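Local structure of ubiquinone biosynthesis accessory factor UbiJ (Escherichia coli, 6H6O) at residues Pro90-Arg95 and Asn118-Ala123; Leu17-Ile22 and Thr57-Val62; Gln96-Leu101 and Gln114-Phe119. The protein binds hydrophobic ubiquinone biosynthetic intermediates through its SCP2 domain, the part modelled here, and is required for aerobic ubiquinone biosynthesis and for stability of the Ubi complex. One frame throughout, in Å; residues are numbered along the deposited sequence.

Interaction 1 (Pro90-Arg95 and Asn118-Ala123). With CA (calcium ion), chain H.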
ATOM      1  N   PRO A  90      -1.718   0.431 -10.810  1.00 43.12           N
ATOM      2  CA  PRO A  90      -2.995   0.072 -11.465  1.00 43.66           C
ATOM      3  C   PRO A  90      -2.928   0.026 -13.000  1.00 48.43           C
ATOM      4  O   PRO A  90      -3.876  -0.441 -13.637  1.00 48.74           O
ATOM      5  CB  PRO A  90      -3.977   1.132 -10.955  1.00 46.37           C
ATOM      6  CG  PRO A  90      -3.135   2.277 -10.575  1.00 50.78           C
ATOM      7  CD  PRO A  90      -1.820   1.730 -10.109  1.00 45.05           C
ATOM      8  N   LYS A  91      -1.804   0.486 -13.598  1.00 44.24           N
ATOM      9  CA  LYS A  91      -1.613   0.490 -15.060  1.00 43.40           C
ATOM     10  C   LYS A  91      -0.994  -0.800 -15.578  1.00 46.16           C
ATOM     11  O   LYS A  91      -1.052  -1.044 -16.784  1.00 46.63           O
ATOM     12  CB  LYS A  91      -0.737   1.667 -15.514  1.00 44.67           C
ATOM     13  CG  LYS A  91      -1.318   3.040 -15.230  1.00 51.73           C
ATOM     14  CD  LYS A  91      -0.350   4.129 -15.568  1.00 59.23           C
ATOM     15  CE  LYS A  91      -0.903   5.478 -15.191  1.00 64.81           C
ATOM     16  NZ  LYS A  91       0.005   6.566 -15.613  1.00 70.32           N
ATOM     17  N   LEU A  92      -0.324  -1.573 -14.708  1.00 40.60           N
ATOM     18  CA  LEU A  92       0.348  -2.807 -15.093  1.00 39.47           C
ATOM     19  C   LEU A  92      -0.649  -3.970 -15.342  1.00 44.08           C
ATOM     20  O   LEU A  92      -0.541  -5.036 -14.733  1.00 43.23           O
ATOM     21  CB  LEU A  92       1.457  -3.167 -14.069  1.00 38.57           C
ATOM     22  CG  LEU A  92       2.644  -2.189 -13.962  1.00 42.69           C
ATOM     23  CD1 LEU A  92       3.501  -2.491 -12.737  1.00 41.85           C
ATOM     24  CD2 LEU A  92       3.521  -2.255 -15.184  1.00 44.50           C
ATOM     25  N   ARG A  93      -1.599  -3.755 -16.276  1.00 41.83           N
ATOM     26  CA  ARG A  93      -2.651  -4.713 -16.645  1.00 41.55           C
ATOM     27  C   ARG A  93      -2.129  -5.913 -17.438  1.00 43.69           C
ATOM     28  O   ARG A  93      -2.631  -7.023 -17.252  1.00 43.25           O
ATOM     29  CB  ARG A  93      -3.786  -4.016 -17.411  1.00 43.50           C
ATOM     30  CG  ARG A  93      -4.523  -2.961 -16.592  1.00 57.25           C
ATOM     31  CD  ARG A  93      -5.463  -2.130 -17.445  1.00 70.91           C
ATOM     32  NE  ARG A  93      -6.147  -1.105 -16.654  1.00 83.59           N
ATOM     33  CZ  ARG A  93      -5.697   0.134 -16.473  1.00101.76           C
ATOM     34  NH1 ARG A  93      -6.388   0.996 -15.739  1.00 89.65           N
ATOM     35  NH2 ARG A  93      -4.552   0.520 -17.024  1.00 91.18           N
ATOM     36  N   ASP A  94      -1.143  -5.690 -18.328  1.00 38.71           N
ATOM     37  CA  ASP A  94      -0.548  -6.728 -19.183  1.00 38.08           C
ATOM     38  C   ASP A  94       0.813  -6.282 -19.736  1.00 42.03           C
ATOM     39  O   ASP A  94       1.227  -5.146 -19.486  1.00 41.38           O
ATOM     40  CB  ASP A  94      -1.510  -7.108 -20.341  1.00 40.67           C
ATOM     41  CG  ASP A  94      -2.160  -5.940 -21.065  1.00 52.75           C
ATOM     42  OD1 ASP A  94      -1.460  -4.932 -21.321  1.00 52.74           O
ATOM     43  OD2 ASP A  94      -3.354  -6.054 -21.421  1.00 60.83           O
ATOM     44  N   ARG A  95       1.504  -7.172 -20.485  1.00 38.50           N
ATOM     45  CA  ARG A  95       2.805  -6.897 -21.112  1.00 38.36           C
ATOM     46  C   ARG A  95       2.766  -5.680 -22.061  1.00 41.28           C
ATOM     47  O   ARG A  95       3.761  -4.958 -22.143  1.00 40.86           O
ATOM     48  CB  ARG A  95       3.372  -8.168 -21.808  1.00 40.77           C
ATOM     49  CG  ARG A  95       4.659  -8.004 -22.657  1.00 57.02           C
ATOM     50  CD  ARG A  95       5.862  -7.438 -21.904  1.00 70.60           C
ATOM     51  NE  ARG A  95       6.825  -6.809 -22.813  1.00 83.86           N
ATOM     52  CZ  ARG A  95       7.677  -5.844 -22.471  1.00 98.87           C
ATOM     53  NH1 ARG A  95       7.689  -5.367 -21.235  1.00 83.55           N
ATOM     54  NH2 ARG A  95       8.511  -5.339 -23.369  1.00 89.83           N
ATOM     55  N   ASN A 118       7.517 -11.381 -16.506  1.00 17.04           N
ATOM     56  CA  ASN A 118       6.928 -12.608 -15.945  1.00 16.79           C
ATOM     57  C   ASN A 118       6.050 -12.291 -14.740  1.00 19.11           C
ATOM     58  O   ASN A 118       5.001 -12.900 -14.585  1.00 17.89           O
ATOM     59  CB  ASN A 118       8.004 -13.647 -15.608  1.00 17.07           C
ATOM     60  CG  ASN A 118       8.651 -14.205 -16.860  1.00 27.39           C
ATOM     61  OD1 ASN A 118       8.065 -14.210 -17.938  1.00 22.59           O
ATOM     62  ND2 ASN A 118       9.860 -14.714 -16.749  1.00 23.39           N
ATOM     63  N   PHE A 119       6.445 -11.307 -13.938  1.00 16.35           N
ATOM     64  CA  PHE A 119       5.650 -10.882 -12.793  1.00 16.15           C
ATOM     65  C   PHE A 119       4.272 -10.312 -13.252  1.00 20.10           C
ATOM     66  O   PHE A 119       3.223 -10.718 -12.732  1.00 20.07           O
ATOM     67  CB  PHE A 119       6.428  -9.875 -11.928  1.00 18.34           C
ATOM     68  CG  PHE A 119       5.643  -9.418 -10.725  1.00 20.70           C
ATOM     69  CD1 PHE A 119       5.403 -10.284  -9.657  1.00 23.66           C
ATOM     70  CD2 PHE A 119       5.079  -8.152 -10.686  1.00 26.98           C
ATOM     71  CE1 PHE A 119       4.654  -9.874  -8.544  1.00 25.50           C
ATOM     72  CE2 PHE A 119       4.313  -7.746  -9.578  1.00 30.86           C
ATOM     73  CZ  PHE A 119       4.133  -8.606  -8.504  1.00 27.55           C
ATOM     74  N   VAL A 120       4.296  -9.398 -14.236  1.00 16.80           N
ATOM     75  CA  VAL A 120       3.104  -8.766 -14.830  1.00 17.39           C
ATOM     76  C   VAL A 120       2.210  -9.854 -15.505  1.00 21.94           C
ATOM     77  O   VAL A 120       0.991  -9.863 -15.299  1.00 22.44           O
ATOM     78  CB  VAL A 120       3.513  -7.583 -15.765  1.00 21.35           C
ATOM     79  CG1 VAL A 120       2.323  -7.042 -16.575  1.00 22.82           C
ATOM     80  CG2 VAL A 120       4.199  -6.469 -14.964  1.00 20.14           C
ATOM     81  N   ALA A 121       2.836 -10.797 -16.244  1.00 19.74           N
ATOM     82  CA  ALA A 121       2.138 -11.927 -16.878  1.00 20.21           C
ATOM     83  C   ALA A 121       1.441 -12.773 -15.793  1.00 22.22           C
ATOM     84  O   ALA A 121       0.284 -13.152 -15.975  1.00 21.60           O
ATOM     85  CB  ALA A 121       3.119 -12.777 -17.664  1.00 21.03           C
ATOM     86  N   LEU A 122       2.127 -13.048 -14.661  1.00 18.09           N
ATOM     87  CA  LEU A 122       1.559 -13.795 -13.532  1.00 17.37           C
ATOM     88  C   LEU A 122       0.370 -13.050 -12.926  1.00 21.83           C
ATOM     89  O   LEU A 122      -0.680 -13.678 -12.731  1.00 19.88           O
ATOM     90  CB  LEU A 122       2.630 -14.121 -12.451  1.00 16.34           C
ATOM     91  CG  LEU A 122       2.139 -14.703 -11.110  1.00 19.10           C
ATOM     92  CD1 LEU A 122       1.376 -16.021 -11.293  1.00 19.37           C
ATOM     93  CD2 LEU A 122       3.295 -14.864 -10.122  1.00 18.46           C
ATOM     94  N   ALA A 123       0.500 -11.727 -12.659  1.00 18.13           N
ATOM     95  CA  ALA A 123      -0.610 -10.937 -12.105  1.00 18.89           C
ATOM     96  C   ALA A 123      -1.824 -10.942 -13.064  1.00 23.59           C
ATOM     97  O   ALA A 123      -2.971 -11.047 -12.603  1.00 22.77           O
ATOM     98  CB  ALA A 123      -0.153  -9.511 -11.823  1.00 19.88           C
TER
HETATM   99 CA    CA H 206      -4.941  -7.739 -16.591  1.00 58.27          CA
HETATM  100  O   HOH W   1      -0.737  -7.761 -14.596  1.00 40.31           O
HETATM  101  O   HOH W   2      -3.420  -7.577 -14.506  1.00 47.67           O
HETATM  102  O   HOH W   3      -6.690  -8.856 -18.108  1.00 61.90           O

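Interaction 2 (Leu17-Ile22 and Thr57-Val62)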
ATOM      1  N   LEU A  17       5.222  -3.649   9.408  1.00 20.77           N
ATOM      2  CA  LEU A  17       3.784  -3.920   9.250  1.00 19.74           C
ATOM      3  C   LEU A  17       3.372  -3.771   7.787  1.00 22.59           C
ATOM      4  O   LEU A  17       2.564  -4.558   7.302  1.00 20.74           O
ATOM      5  CB  LEU A  17       2.939  -2.987  10.136  1.00 20.03           C
ATOM      6  CG  LEU A  17       2.933  -3.287  11.628  1.00 25.75           C
ATOM      7  CD1 LEU A  17       2.076  -2.252  12.344  1.00 26.43           C
ATOM      8  CD2 LEU A  17       2.425  -4.725  11.920  1.00 27.38           C
ATOM      9  N   VAL A  18       3.933  -2.764   7.083  1.00 19.70           N
ATOM     10  CA  VAL A  18       3.657  -2.537   5.655  1.00 19.87           C
ATOM     11  C   VAL A  18       4.208  -3.721   4.809  1.00 21.00           C
ATOM     12  O   VAL A  18       3.487  -4.263   3.954  1.00 19.94           O
ATOM     13  CB  VAL A  18       4.197  -1.159   5.183  1.00 24.64           C
ATOM     14  CG1 VAL A  18       4.195  -1.035   3.658  1.00 24.59           C
ATOM     15  CG2 VAL A  18       3.422  -0.009   5.842  1.00 24.74           C
ATOM     16  N   THR A  19       5.488  -4.118   5.040  1.00 18.61           N
ATOM     17  CA  THR A  19       6.073  -5.235   4.266  1.00 18.16           C
ATOM     18  C   THR A  19       5.306  -6.553   4.510  1.00 21.18           C
ATOM     19  O   THR A  19       5.015  -7.273   3.548  1.00 21.06           O
ATOM     20  CB  THR A  19       7.573  -5.349   4.483  1.00 26.12           C
ATOM     21  OG1 THR A  19       7.811  -5.641   5.847  1.00 26.53           O
ATOM     22  CG2 THR A  19       8.308  -4.086   4.098  1.00 25.74           C
ATOM     23  N   ALA A  20       4.937  -6.833   5.771  1.00 18.67           N
ATOM     24  CA  ALA A  20       4.140  -8.029   6.122  1.00 20.26           C
ATOM     25  C   ALA A  20       2.763  -8.041   5.417  1.00 21.20           C
ATOM     26  O   ALA A  20       2.345  -9.092   4.916  1.00 20.06           O
ATOM     27  CB  ALA A  20       3.966  -8.128   7.629  1.00 21.79           C
ATOM     28  N   GLY A  21       2.105  -6.876   5.357  1.00 18.37           N
ATOM     29  CA  GLY A  21       0.809  -6.689   4.696  1.00 18.17           C
ATOM     30  C   GLY A  21       0.906  -6.929   3.198  1.00 19.37           C
ATOM     31  O   GLY A  21       0.087  -7.657   2.618  1.00 18.32           O
ATOM     32  N   ILE A  22       1.945  -6.373   2.566  1.00 15.44           N
ATOM     33  CA  ILE A  22       2.173  -6.581   1.128  1.00 15.67           C
ATOM     34  C   ILE A  22       2.425  -8.064   0.859  1.00 18.15           C
ATOM     35  O   ILE A  22       1.866  -8.604  -0.091  1.00 17.86           O
ATOM     36  CB  ILE A  22       3.291  -5.634   0.562  1.00 18.30           C
ATOM     37  CG1 ILE A  22       2.809  -4.165   0.597  1.00 19.39           C
ATOM     38  CG2 ILE A  22       3.704  -6.014  -0.884  1.00 19.03           C
ATOM     39  CD1 ILE A  22       3.981  -3.146   0.428  1.00 24.44           C
ATOM     40  N   THR A  57      12.285   3.988   1.341  1.00 37.64           N
ATOM     41  CA  THR A  57      12.697   2.589   1.445  1.00 35.59           C
ATOM     42  C   THR A  57      12.365   1.740   0.212  1.00 33.79           C
ATOM     43  O   THR A  57      11.424   2.024  -0.509  1.00 33.07           O
ATOM     44  CB  THR A  57      12.060   1.961   2.692  1.00 46.83           C
ATOM     45  OG1 THR A  57      10.647   2.186   2.658  1.00 45.31           O
ATOM     46  CG2 THR A  57      12.680   2.459   4.003  1.00 47.37           C
ATOM     47  N   SER A  58      13.102   0.654   0.032  1.00 27.83           N
ATOM     48  CA  SER A  58      12.923  -0.316  -1.051  1.00 26.09           C
ATOM     49  C   SER A  58      11.954  -1.442  -0.610  1.00 27.64           C
ATOM     50  O   SER A  58      11.730  -1.637   0.589  1.00 27.18           O
ATOM     51  CB  SER A  58      14.276  -0.943  -1.395  1.00 29.37           C
ATOM     52  OG  SER A  58      15.290   0.026  -1.604  1.00 33.71           O
ATOM     53  N   LEU A  59      11.408  -2.178  -1.591  1.00 22.63           N
ATOM     54  CA  LEU A  59      10.616  -3.386  -1.386  1.00 21.48           C
ATOM     55  C   LEU A  59      11.368  -4.479  -2.164  1.00 23.85           C
ATOM     56  O   LEU A  59      11.730  -4.276  -3.315  1.00 25.04           O
ATOM     57  CB  LEU A  59       9.201  -3.277  -1.959  1.00 22.27           C
ATOM     58  CG  LEU A  59       8.162  -2.446  -1.193  1.00 29.05           C
ATOM     59  CD1 LEU A  59       6.861  -2.441  -1.965  1.00 30.18           C
ATOM     60  CD2 LEU A  59       7.889  -3.021   0.227  1.00 32.43           C
ATOM     61  N   ILE A  60      11.621  -5.602  -1.537  1.00 16.92           N
ATOM     62  CA  ILE A  60      12.325  -6.690  -2.210  1.00 16.15           C
ATOM     63  C   ILE A  60      11.430  -7.932  -2.160  1.00 19.69           C
ATOM     64  O   ILE A  60      10.984  -8.332  -1.093  1.00 20.08           O
ATOM     65  CB  ILE A  60      13.741  -6.901  -1.631  1.00 18.59           C
ATOM     66  CG1 ILE A  60      14.595  -5.587  -1.719  1.00 19.10           C
ATOM     67  CG2 ILE A  60      14.450  -8.049  -2.378  1.00 19.31           C
ATOM     68  CD1 ILE A  60      14.641  -4.767  -0.446  1.00 28.89           C
ATOM     69  N   LEU A  61      11.124  -8.483  -3.331  1.00 15.13           N
ATOM     70  CA  LEU A  61      10.266  -9.663  -3.485  1.00 14.23           C
ATOM     71  C   LEU A  61      11.160 -10.859  -3.829  1.00 18.54           C
ATOM     72  O   LEU A  61      11.914 -10.798  -4.814  1.00 17.36           O
ATOM     73  CB  LEU A  61       9.242  -9.433  -4.606  1.00 14.41           C
ATOM     74  CG  LEU A  61       7.944  -8.647  -4.267  1.00 19.21           C
ATOM     75  CD1 LEU A  61       8.216  -7.292  -3.648  1.00 20.94           C
ATOM     76  CD2 LEU A  61       7.080  -8.492  -5.510  1.00 18.03           C
ATOM     77  N   VAL A  62      11.113 -11.916  -3.012  1.00 13.29           N
ATOM     78  CA  VAL A  62      11.938 -13.131  -3.249  1.00 13.51           C
ATOM     79  C   VAL A  62      10.974 -14.266  -3.525  1.00 17.43           C
ATOM     80  O   VAL A  62      10.243 -14.671  -2.627  1.00 17.55           O
ATOM     81  CB  VAL A  62      12.873 -13.460  -2.050  1.00 17.77           C
ATOM     82  CG1 VAL A  62      13.729 -14.685  -2.359  1.00 19.15           C
ATOM     83  CG2 VAL A  62      13.741 -12.250  -1.680  1.00 17.84           C
TER

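Interaction 3 (Gln96-Leu101 and Gln114-Phe119)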
ATOM      1  N   GLN A  96       1.626  -5.439 -22.750  1.00 37.70           N
ATOM      2  CA  GLN A  96       1.465  -4.302 -23.668  1.00 38.01           C
ATOM      3  C   GLN A  96       1.653  -2.996 -22.909  1.00 38.62           C
ATOM      4  O   GLN A  96       2.456  -2.147 -23.313  1.00 38.04           O
ATOM      5  CB  GLN A  96       0.060  -4.261 -24.264  1.00 40.65           C
ATOM      6  CG  GLN A  96      -0.363  -5.451 -25.080  1.00 63.68           C
ATOM      7  CD  GLN A  96      -1.589  -5.020 -25.824  1.00 87.43           C
ATOM      8  OE1 GLN A  96      -2.716  -5.098 -25.322  1.00 83.51           O
ATOM      9  NE2 GLN A  96      -1.380  -4.449 -26.997  1.00 81.24           N
ATOM     10  N   GLN A  97       0.874  -2.838 -21.824  1.00 32.94           N
ATOM     11  CA  GLN A  97       0.904  -1.692 -20.935  1.00 32.33           C
ATOM     12  C   GLN A  97       2.284  -1.570 -20.321  1.00 33.35           C
ATOM     13  O   GLN A  97       2.795  -0.454 -20.204  1.00 32.92           O
ATOM     14  CB  GLN A  97      -0.170  -1.826 -19.842  1.00 33.77           C
ATOM     15  CG  GLN A  97      -1.558  -1.373 -20.289  1.00 51.88           C
ATOM     16  CD  GLN A  97      -1.661   0.135 -20.368  1.00 73.20           C
ATOM     17  OE1 GLN A  97      -1.437   0.743 -21.422  1.00 69.64           O
ATOM     18  NE2 GLN A  97      -1.973   0.774 -19.246  1.00 64.30           N
ATOM     19  N   LEU A  98       2.915  -2.719 -19.979  1.00 27.25           N
ATOM     20  CA  LEU A  98       4.255  -2.705 -19.411  1.00 24.65           C
ATOM     21  C   LEU A  98       5.257  -2.136 -20.427  1.00 28.72           C
ATOM     22  O   LEU A  98       6.062  -1.279 -20.052  1.00 27.32           O
ATOM     23  CB  LEU A  98       4.660  -4.109 -18.899  1.00 23.34           C
ATOM     24  CG  LEU A  98       6.085  -4.298 -18.369  1.00 25.94           C
ATOM     25  CD1 LEU A  98       6.341  -3.442 -17.127  1.00 24.24           C
ATOM     26  CD2 LEU A  98       6.371  -5.774 -18.090  1.00 27.86           C
ATOM     27  N   THR A  99       5.163  -2.555 -21.708  1.00 25.15           N
ATOM     28  CA  THR A  99       6.045  -2.062 -22.774  1.00 25.69           C
ATOM     29  C   THR A  99       5.858  -0.548 -22.972  1.00 28.22           C
ATOM     30  O   THR A  99       6.851   0.171 -23.094  1.00 26.37           O
ATOM     31  CB  THR A  99       5.835  -2.853 -24.094  1.00 34.89           C
ATOM     32  OG1 THR A  99       5.749  -4.247 -23.802  1.00 34.52           O
ATOM     33  CG2 THR A  99       6.960  -2.632 -25.091  1.00 32.81           C
ATOM     34  N   ALA A 100       4.592  -0.074 -22.981  1.00 25.78           N
ATOM     35  CA  ALA A 100       4.269   1.349 -23.124  1.00 27.27           C
ATOM     36  C   ALA A 100       4.827   2.149 -21.945  1.00 30.03           C
ATOM     37  O   ALA A 100       5.374   3.229 -22.161  1.00 28.64           O
ATOM     38  CB  ALA A 100       2.767   1.546 -23.242  1.00 28.52           C
ATOM     39  N   LEU A 101       4.745   1.591 -20.707  1.00 26.78           N
ATOM     40  CA  LEU A 101       5.263   2.257 -19.503  1.00 26.85           C
ATOM     41  C   LEU A 101       6.777   2.361 -19.515  1.00 26.68           C
ATOM     42  O   LEU A 101       7.321   3.384 -19.099  1.00 25.26           O
ATOM     43  CB  LEU A 101       4.748   1.597 -18.218  1.00 27.18           C
ATOM     44  CG  LEU A 101       3.226   1.780 -17.969  1.00 33.58           C
ATOM     45  CD1 LEU A 101       2.694   0.815 -16.976  1.00 33.99           C
ATOM     46  CD2 LEU A 101       2.854   3.221 -17.613  1.00 37.93           C
ATOM     47  N   GLN A 114      12.986  -9.683 -18.152  1.00 19.78           N
ATOM     48  CA  GLN A 114      12.125 -10.874 -18.149  1.00 19.03           C
ATOM     49  C   GLN A 114      11.446 -11.097 -16.805  1.00 20.89           C
ATOM     50  O   GLN A 114      10.298 -11.519 -16.782  1.00 18.91           O
ATOM     51  CB  GLN A 114      12.888 -12.136 -18.598  1.00 20.88           C
ATOM     52  CG  GLN A 114      13.329 -12.076 -20.060  1.00 40.33           C
ATOM     53  CD  GLN A 114      13.949 -13.370 -20.520  1.00 66.71           C
ATOM     54  OE1 GLN A 114      15.093 -13.699 -20.187  1.00 65.28           O
ATOM     55  NE2 GLN A 114      13.210 -14.120 -21.319  1.00 58.77           N
ATOM     56  N   VAL A 115      12.123 -10.748 -15.692  1.00 18.01           N
ATOM     57  CA  VAL A 115      11.574 -10.894 -14.337  1.00 16.35           C
ATOM     58  C   VAL A 115      10.292 -10.071 -14.175  1.00 19.53           C
ATOM     59  O   VAL A 115       9.256 -10.630 -13.789  1.00 18.29           O
ATOM     60  CB  VAL A 115      12.647 -10.594 -13.230  1.00 18.48           C
ATOM     61  CG1 VAL A 115      12.021 -10.590 -11.830  1.00 17.34           C
ATOM     62  CG2 VAL A 115      13.800 -11.599 -13.297  1.00 17.80           C
ATOM     63  N   VAL A 116      10.336  -8.767 -14.505  1.00 17.24           N
ATOM     64  CA  VAL A 116       9.145  -7.910 -14.388  1.00 17.66           C
ATOM     65  C   VAL A 116       8.076  -8.325 -15.445  1.00 20.57           C
ATOM     66  O   VAL A 116       6.890  -8.332 -15.125  1.00 20.24           O
ATOM     67  CB  VAL A 116       9.468  -6.387 -14.372  1.00 21.97           C
ATOM     68  CG1 VAL A 116      10.075  -5.919 -15.699  1.00 21.59           C
ATOM     69  CG2 VAL A 116       8.229  -5.565 -13.992  1.00 22.51           C
ATOM     70  N   GLN A 117       8.495  -8.719 -16.661  1.00 18.92           N
ATOM     71  CA  GLN A 117       7.541  -9.205 -17.675  1.00 19.35           C
ATOM     72  C   GLN A 117       6.786 -10.440 -17.145  1.00 21.41           C
ATOM     73  O   GLN A 117       5.558 -10.503 -17.265  1.00 19.78           O
ATOM     74  CB  GLN A 117       8.250  -9.555 -18.995  1.00 21.09           C
ATOM     75  CG  GLN A 117       8.733  -8.327 -19.767  1.00 28.08           C
ATOM     76  CD  GLN A 117       9.654  -8.689 -20.915  1.00 43.20           C
ATOM     77  OE1 GLN A 117      10.188  -9.797 -21.006  1.00 34.37           O
ATOM     78  NE2 GLN A 117       9.898  -7.748 -21.811  1.00 36.64           N
ATOM     79  N   ASN A 118       7.517 -11.381 -16.506  1.00 17.04           N
ATOM     80  CA  ASN A 118       6.928 -12.608 -15.945  1.00 16.79           C
ATOM     81  C   ASN A 118       6.050 -12.291 -14.740  1.00 19.11           C
ATOM     82  O   ASN A 118       5.001 -12.900 -14.585  1.00 17.89           O
ATOM     83  CB  ASN A 118       8.004 -13.647 -15.608  1.00 17.07           C
ATOM     84  CG  ASN A 118       8.651 -14.205 -16.860  1.00 27.39           C
ATOM     85  OD1 ASN A 118       8.065 -14.210 -17.938  1.00 22.59           O
ATOM     86  ND2 ASN A 118       9.860 -14.714 -16.749  1.00 23.39           N
ATOM     87  N   PHE A 119       6.445 -11.307 -13.938  1.00 16.35           N
ATOM     88  CA  PHE A 119       5.650 -10.882 -12.793  1.00 16.15           C
ATOM     89  C   PHE A 119       4.272 -10.312 -13.252  1.00 20.10           C
ATOM     90  O   PHE A 119       3.223 -10.718 -12.732  1.00 20.07           O
ATOM     91  CB  PHE A 119       6.428  -9.875 -11.928  1.00 18.34           C
ATOM     92  CG  PHE A 119       5.643  -9.418 -10.725  1.00 20.70           C
ATOM     93  CD1 PHE A 119       5.403 -10.284  -9.657  1.00 23.66           C
ATOM     94  CD2 PHE A 119       5.079  -8.152 -10.686  1.00 26.98           C
ATOM     95  CE1 PHE A 119       4.654  -9.874  -8.544  1.00 25.50           C
ATOM     96  CE2 PHE A 119       4.313  -7.746  -9.578  1.00 30.86           C
ATOM     97  CZ  PHE A 119       4.133  -8.606  -8.504  1.00 27.55           C
TER

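Interaction 1 (Pro90-Arg95 and Asn118-Ala123)
Val120 packs against the backbone of Leu92, Asp94 and Arg95. Its CB points toward the loop, and the isopropyl branches then divide the work. Val120 CG1, set anti to the backbone N (chi1 171°), runs onto the peptide between Asp94 and Arg95: it lies 3.6 Å from Asp94 C and 4.0 Å from Arg95 N. Val120 CG1 is also 4.0 Å from Leu92 O. Val120 CG2 turns instead to the Leu92 side chain, 4.3 Å from Leu92 CD2. No direct hydrogen bond joins the segments, but a water links their backbones, 2.7 Å from Leu92 O and 2.8 Å from Val120 O. Leu92 is the centre of an inverse gamma turn, closed by a weak bond from Arg93 N to Lys91 O. One residue on, Arg93 O binds a calcium ion at 2.5 Å, alongside two waters, and Asp124 and Glu127 of helix 113-128 complete the site. The ion is thus a further link between loop and helix. Asp94 is the N-cap of helix 95-104, its OD1 accepting from Gln97 N. The loop thus lies between two helices, with Val120 of helix 113-128 against its backbone and Leu92 reaching Leu98 and Leu101 of helix 95-104.

Interaction 2 (Leu17-Ile22 and Thr57-Val62)
No flat side-chain group takes part where Leu59 meets Thr19 and Ile22; the contact is made by methyls alone, so there are no ring faces or edges to assign. Ile22 and Leu59 reach toward each other, tip to tip. The terminal CD1 of Ile22 stands before the fork of the leucine, 3.8 Å from Leu59 CD1 and 3.9 Å from Leu59 CD2, so neither branch is preferred. The extended isoleucine chain (chi2 164°) brings this methyl forward. Thr19, one helical turn earlier, meets the same leucine obliquely: its CG2 is 4.0 Å from Leu59 CD2. That methyl is anti to the carbonyl carbon, which leaves OG1 (chi1 63°) to turn back and hydrogen-bond Pro16 O within helix 14-30. The threonine therefore offers carbon to the strand and spends its polar atom on its own helix.

The arrangement is helix-on-sheet packing in the SCP2 domain. Strand 58-63 lies between strands 68-71 and 47-52, antiparallel to both, and Leu59 shares backbone hydrogen bonds with Val50. Helix 14-30 is carried by strand 58-63 at Leu59 and, two residues later, at Leu61, whose side chain touches Leu26.

The evidence points to modest, peripheral packing. The nearest CA atoms, those of Thr19 and Leu59, are 7.5 Å apart, only 136 Å² is buried in total, and no hydrogen bond crosses. None of the three touching residues is fully buried. Leu17 and Val18 of the same helix segment pack on Leu25 of the second subunit, which places this helix between its own sheet and the partner chain.

Interaction 3 (Gln96-Leu101 and Gln114-Phe119)
Leu98 packs on Gln117 and Val116 of a helical turn whose shortest polar bond, Asn118 N to Gln114 O, measures 2.8 Å; no hydrogen bond crosses between the two helices, so their joining here rests on van der Waals contacts made by the leucine methyls. With CG anti to the backbone N (chi1 175°), the Leu98 side chain is thrown across to helix 113-128 and its two methyls separate there. Leu98 CD2 settles against the backbone of the partner, 3.6 Å from Gln117 CA and 4.0 Å from Val116 O. Leu98 CD2 also lies 3.9 Å from Gln117 CG, the aliphatic start of a side chain that crosses the leucine at about a right angle. Beyond CG the glutamine is extended (chi2 169°), which carries its amide past the leucine instead of onto it. CD1 of Leu98 turns to the valine and comes within 4.2 Å of Val116 CG2.

Topologically this is a helix-strand-helix unit of the SCP2 domain: helix 95-104 leads into strand 107-111, one of the two outermost strands of the sheet within this chain, and helix 113-128 follows. Both helices also reach that strand, Leu98 through Leu107 and Val116 through Val109. Val116 extends the packing to Cys80 and Val82 on strand 80-84, next in the sheet.

Leu98 and Val116 are both buried, whereas Gln117 is partly exposed, so the contact grades from the core outward. The nearest CA atoms, of Leu98 and Gln117, stand 7.5 Å apart. At the start of helix 113-128, Asp112, which lines a site holding bound malate, accepts a hydrogen bond from Gln114 N.

Overall arrangement
From the N terminus, interaction 2 comes first: it brings helix 14-30 onto strand 58-63 and closes its loop before the other two open. Interaction 1 then opens at 90-95 and interaction 3 at 96-101, and both return to helix 113-128, sharing Asn118 and Phe119. Residues 96-101 and 114-117 fall within the loop of interaction 1. The centres of these two contacts are about 6 Å apart, and a probable hydrogen bond from Gln97 NE2 to Lys91 O joins them. Interaction 2 lies on the opposite side of the chain's centre, about 18 Å from interaction 1 and 20 Å from interaction 3 between centres, yet Leu61 CD2 touches Phe119 CE1 at 4.1 Å, connecting strand 58-63 to helix 113-128.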